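Side-chain contacts in DUF5012 domain-containing protein (Bacteroides thetaiotaomicron, PDB 5FQ8), which is an uncharacterised lipoprotein of unknown function, with an Ig-like domain of the kind found in bacterial surface proteins: residues G[37-42]-G[46-51]; G[55-58]-G[64-67]. One frame throughout, in Å; residues are numbered along the deposited sequence.

Contact 1 (G[37-42]-G[46-51]); sequences GYYAEM and DITESV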
loop_
_atom_site.group_PDB
_atom_site.type_symbol
_atom_site.label_atom_id
_atom_site.label_comp_id
_atom_site.label_asym_id
_atom_site.label_seq_id
_atom_site.Cartn_x
_atom_site.Cartn_y
_atom_site.Cartn_z
ATOM N N GLY G 37 9.778 15.637 -60.941
ATOM C CA GLY G 37 8.446 15.553 -60.380
ATOM C C GLY G 37 8.409 15.920 -58.907
ATOM O O GLY G 37 9.427 16.032 -58.229
ATOM N N TYR G 38 7.187 16.091 -58.422
ATOM C CA TYR G 38 6.949 16.450 -57.030
ATOM C C TYR G 38 5.477 16.225 -56.726
ATOM O O TYR G 38 4.644 16.158 -57.634
ATOM C CB TYR G 38 7.338 17.901 -56.748
ATOM C CG TYR G 38 6.770 18.858 -57.755
ATOM C CD1 TYR G 38 5.514 19.401 -57.587
ATOM C CD2 TYR G 38 7.487 19.203 -58.886
ATOM C CE1 TYR G 38 4.991 20.257 -58.511
ATOM C CE2 TYR G 38 6.974 20.059 -59.809
ATOM C CZ TYR G 38 5.727 20.585 -59.620
ATOM O OH TYR G 38 5.215 21.447 -60.553
ATOM N N TYR G 39 5.167 16.112 -55.437
ATOM C CA TYR G 39 3.798 15.919 -54.981
ATOM C C TYR G 39 3.498 16.854 -53.822
ATOM O O TYR G 39 4.287 16.954 -52.880
ATOM C CB TYR G 39 3.557 14.467 -54.553
ATOM C CG TYR G 39 2.210 14.257 -53.917
ATOM C CD1 TYR G 39 1.066 14.181 -54.689
ATOM C CD2 TYR G 39 2.082 14.147 -52.544
ATOM C CE1 TYR G 39 -0.167 13.998 -54.114
ATOM C CE2 TYR G 39 0.854 13.963 -51.959
ATOM C CZ TYR G 39 -0.267 13.889 -52.748
ATOM O OH TYR G 39 -1.497 13.704 -52.166
ATOM N N ALA G 40 2.350 17.520 -53.882
ATOM C CA ALA G 40 1.947 18.457 -52.843
ATOM C C ALA G 40 0.527 18.149 -52.401
ATOM O O ALA G 40 -0.375 18.018 -53.231
ATOM C CB ALA G 40 2.044 19.908 -53.321
ATOM N N GLU G 41 0.332 18.062 -51.093
ATOM C CA GLU G 41 -0.944 17.697 -50.508
ATOM C C GLU G 41 -1.363 18.748 -49.496
ATOM O O GLU G 41 -0.523 19.353 -48.823
ATOM C CB GLU G 41 -0.851 16.335 -49.821
ATOM C CG GLU G 41 -2.161 15.615 -49.609
ATOM C CD GLU G 41 -1.966 14.317 -48.868
ATOM O OE1 GLU G 41 -1.641 14.364 -47.664
ATOM O OE2 GLU G 41 -2.114 13.250 -49.496
ATOM N N MET G 42 -2.670 18.954 -49.380
ATOM C CA MET G 42 -3.190 19.838 -48.345
ATOM C C MET G 42 -4.543 19.322 -47.893
ATOM O O MET G 42 -5.481 19.256 -48.690
ATOM C CB MET G 42 -3.300 21.270 -48.839
ATOM C CG MET G 42 -3.866 22.194 -47.801
ATOM S SD MET G 42 -4.078 23.845 -48.439
ATOM C CE MET G 42 -5.285 23.594 -49.723
ATOM N N ASP G 46 -5.260 17.000 -53.389
ATOM C CA ASP G 46 -4.035 17.099 -54.168
ATOM C C ASP G 46 -3.873 18.520 -54.690
ATOM O O ASP G 46 -4.708 19.003 -55.461
ATOM C CB ASP G 46 -4.065 16.103 -55.320
ATOM C CG ASP G 46 -2.894 16.265 -56.246
ATOM O OD1 ASP G 46 -2.974 17.086 -57.184
ATOM O OD2 ASP G 46 -1.884 15.572 -56.035
ATOM N N ILE G 47 -2.801 19.189 -54.277
ATOM C CA ILE G 47 -2.541 20.540 -54.755
ATOM C C ILE G 47 -1.201 20.581 -55.471
ATOM O O ILE G 47 -0.497 21.592 -55.436
ATOM C CB ILE G 47 -2.578 21.557 -53.605
ATOM C CG1 ILE G 47 -1.623 21.138 -52.494
ATOM C CG2 ILE G 47 -3.976 21.676 -53.074
ATOM C CD1 ILE G 47 -1.076 22.294 -51.712
ATOM N N THR G 48 -0.849 19.487 -56.134
ATOM C CA THR G 48 0.408 19.445 -56.861
ATOM C C THR G 48 0.451 20.487 -57.962
ATOM O O THR G 48 1.524 20.996 -58.297
ATOM C CB THR G 48 0.609 18.054 -57.435
ATOM O OG1 THR G 48 0.597 17.124 -56.356
ATOM C CG2 THR G 48 1.917 17.955 -58.145
ATOM N N GLU G 49 -0.698 20.837 -58.517
ATOM C CA GLU G 49 -0.724 21.832 -59.570
ATOM C C GLU G 49 -0.483 23.243 -59.050
ATOM O O GLU G 49 -0.362 24.165 -59.862
ATOM C CB GLU G 49 -2.063 21.756 -60.307
ATOM C CG GLU G 49 -3.290 22.038 -59.436
ATOM C CD GLU G 49 -3.728 20.856 -58.571
ATOM O OE1 GLU G 49 -2.881 20.019 -58.192
ATOM O OE2 GLU G 49 -4.936 20.764 -58.273
ATOM N N SER G 50 -0.402 23.435 -57.734
ATOM C CA SER G 50 -0.254 24.763 -57.160
ATOM C C SER G 50 1.182 25.121 -56.841
ATOM O O SER G 50 1.445 26.253 -56.436
ATOM C CB SER G 50 -1.087 24.888 -55.885
ATOM O OG SER G 50 -2.468 24.877 -56.186
ATOM N N VAL G 51 2.109 24.188 -56.999
ATOM C CA VAL G 51 3.486 24.439 -56.616
ATOM C C VAL G 51 4.061 25.500 -57.533
ATOM O O VAL G 51 3.875 25.453 -58.753
ATOM C CB VAL G 51 4.308 23.142 -56.679
ATOM C CG1 VAL G 51 5.764 23.416 -56.369
ATOM C CG2 VAL G 51 3.744 22.092 -55.726
#

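Contact 2 (G[55-58]-G[64-67]); sequences GSVD and IYNL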
loop_
_atom_site.group_PDB
_atom_site.type_symbol
_atom_site.label_atom_id
_atom_site.label_comp_id
_atom_site.label_asym_id
_atom_site.label_seq_id
_atom_site.Cartn_x
_atom_site.Cartn_y
_atom_site.Cartn_z
ATOM N N GLY G 55 13.309 30.054 -60.581
ATOM C CA GLY G 55 14.562 29.692 -61.208
ATOM C C GLY G 55 14.348 29.134 -62.600
ATOM O O GLY G 55 13.239 28.797 -63.004
ATOM N N SER G 56 15.449 29.055 -63.340
ATOM C CA SER G 56 15.416 28.463 -64.672
ATOM C C SER G 56 16.745 27.794 -64.964
ATOM O O SER G 56 17.787 28.194 -64.442
ATOM C CB SER G 56 15.126 29.484 -65.774
ATOM O OG SER G 56 15.402 28.927 -67.049
ATOM N N VAL G 57 16.697 26.778 -65.811
ATOM C CA VAL G 57 17.863 25.994 -66.174
ATOM C C VAL G 57 18.169 26.291 -67.628
ATOM O O VAL G 57 17.413 25.898 -68.524
ATOM C CB VAL G 57 17.634 24.496 -65.955
ATOM C CG1 VAL G 57 18.839 23.724 -66.412
ATOM C CG2 VAL G 57 17.351 24.218 -64.500
ATOM N N ASP G 58 19.277 26.983 -67.867
ATOM C CA ASP G 58 19.728 27.286 -69.221
ATOM C C ASP G 58 20.662 26.167 -69.647
ATOM O O ASP G 58 21.851 26.186 -69.337
ATOM C CB ASP G 58 20.412 28.645 -69.271
ATOM C CG ASP G 58 20.723 29.082 -70.671
ATOM O OD1 ASP G 58 20.294 28.395 -71.621
ATOM O OD2 ASP G 58 21.381 30.130 -70.816
ATOM N N ILE G 64 25.741 26.811 -62.795
ATOM C CA ILE G 64 24.927 26.264 -61.717
ATOM C C ILE G 64 23.574 26.959 -61.726
ATOM O O ILE G 64 23.500 28.194 -61.685
ATOM C CB ILE G 64 25.606 26.434 -60.352
ATOM C CG1 ILE G 64 27.024 25.879 -60.386
ATOM C CG2 ILE G 64 24.801 25.733 -59.285
ATOM C CD1 ILE G 64 27.737 26.003 -59.062
ATOM N N TYR G 65 22.508 26.165 -61.753
ATOM C CA TYR G 65 21.146 26.670 -61.777
ATOM C C TYR G 65 20.392 26.086 -60.598
ATOM O O TYR G 65 20.342 24.863 -60.438
ATOM C CB TYR G 65 20.459 26.317 -63.094
ATOM C CG TYR G 65 21.105 26.966 -64.280
ATOM C CD1 TYR G 65 20.804 28.273 -64.630
ATOM C CD2 TYR G 65 22.038 26.284 -65.038
ATOM C CE1 TYR G 65 21.399 28.875 -65.710
ATOM C CE2 TYR G 65 22.642 26.880 -66.123
ATOM C CZ TYR G 65 22.319 28.174 -66.453
ATOM O OH TYR G 65 22.922 28.768 -67.532
ATOM N N ASN G 66 19.817 26.960 -59.774
ATOM C CA ASN G 66 19.022 26.562 -58.619
ATOM C C ASN G 66 17.543 26.789 -58.898
ATOM O O ASN G 66 17.152 27.872 -59.343
ATOM C CB ASN G 66 19.433 27.346 -57.376
ATOM C CG ASN G 66 20.803 26.979 -56.887
ATOM O OD1 ASN G 66 20.952 26.116 -56.032
ATOM N ND2 ASN G 66 21.818 27.636 -57.426
ATOM N N LEU G 67 16.731 25.773 -58.625
ATOM C CA LEU G 67 15.283 25.854 -58.738
ATOM C C LEU G 67 14.683 25.688 -57.356
ATOM O O LEU G 67 15.071 24.782 -56.618
ATOM C CB LEU G 67 14.743 24.784 -59.673
ATOM C CG LEU G 67 15.299 24.718 -61.088
ATOM C CD1 LEU G 67 15.408 23.275 -61.512
ATOM C CD2 LEU G 67 14.393 25.460 -62.027
#

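Contact 1 (G[37-42]-G[46-51])
A40 is held to T48 and I47 by two hydrogen bonds. Its N donates to T48 OG1 at 3.1 Å, almost straight at 176°. Its carbonyl O accepts I47 N at 2.9 Å. The methyl of A40 packs on V51, CB to CG2 3.7 Å. On one flank V51 and T48 CG2 lie beside the Y38 ring, with T48 O at the ring edge. On the other, I47 crosses M42 at about a right angle, its CD1 3.8 Å from M42 CB. The I47 chi1 of 54° sets CG1 between N and the carbonyl carbon, against the A40 carbonyl. This is a tight antiparallel hairpin of the Ig-like domain, E41 and D46 forming a non-hydrogen-bonded pair. Past D46 the chain turns into a 3-10 segment, 48-50. D46 positions T48: OD2 takes the T48 hydroxyl at 2.9 Å from above the carboxylate plane, while OD1 takes T48 N weakly, as in an Asx turn. The Y39 ring crosses this carboxylate, planes 45° apart, and its OH donates to E41 OE2 at 2.8 Å. Further out, A40 and V51 touch L17 of strand 10-19, and the Y38 ring meets that of Y69.

Contact 2 (G[55-58]-G[64-67])
Y65 OH lies against the CB of D58 and donates a hydrogen bond to the carbonyl O of T61, in the turn that joins the two segments. The D58 carboxylate does not take this hydroxyl. Its OD2 bonds to T61 OG1 and its OD1, weakly, to N60 N, which ties the same turn from its other end. The Y65 ring has one face against the V57-D58 backbone. D58 N stands over the ring centre, 3.5 Å above the plane. On the same face V57 CA makes a CH-pi contact, 4.2 Å from the centroid and 26° off the normal. The Y65 CG is anti to the carbonyl carbon, chi1 -64°, which carries the ring out over V57 and D58. With a leucine in place of Y65, T61 O is likely to lose its hydroxyl partner and the V57-D58 backbone the face it rests on. V57 CG2 fills the space between L67 and the base of Y65, 3.7 Å from L67 CD1 and 4.0 Å from Y65 CB. L67 CD2 reaches the carbonyl of G55, 3.7 Å from its O. G55 has phi 121°, a backbone shape that calls for glycine, and a side chain there would run into N66 O. Segment 55-58 continues from strand 52-54 beside strand 63-72, which bonds on its other side to strand 78-87, where V57 touches V85 and Y65 touches V87.

Overall arrangement
The two contacts come in series along the chain, contact 1 first, and their centres are about 20 Å apart. Strand 52-54 is the short link between segments 46-51 and 55-58. Both fall within the Ig-like domain, but in different beta-sheets. Contact 1 joins the middle strand, 38-42, of the antiparallel sheet 10-19, 38-42, 45-46 to the end of edge strand 45-46 and the loop after it. Contact 2 sets the loop after strand 52-54 against strand 63-72 of the mixed sheet 24-27, 78-87, 63-72, 52-54. The chain thus crosses from one sheet to the other between them, as in an Ig-like sandwich. Both are surface contacts, and no other protein chain of the assembly touches them.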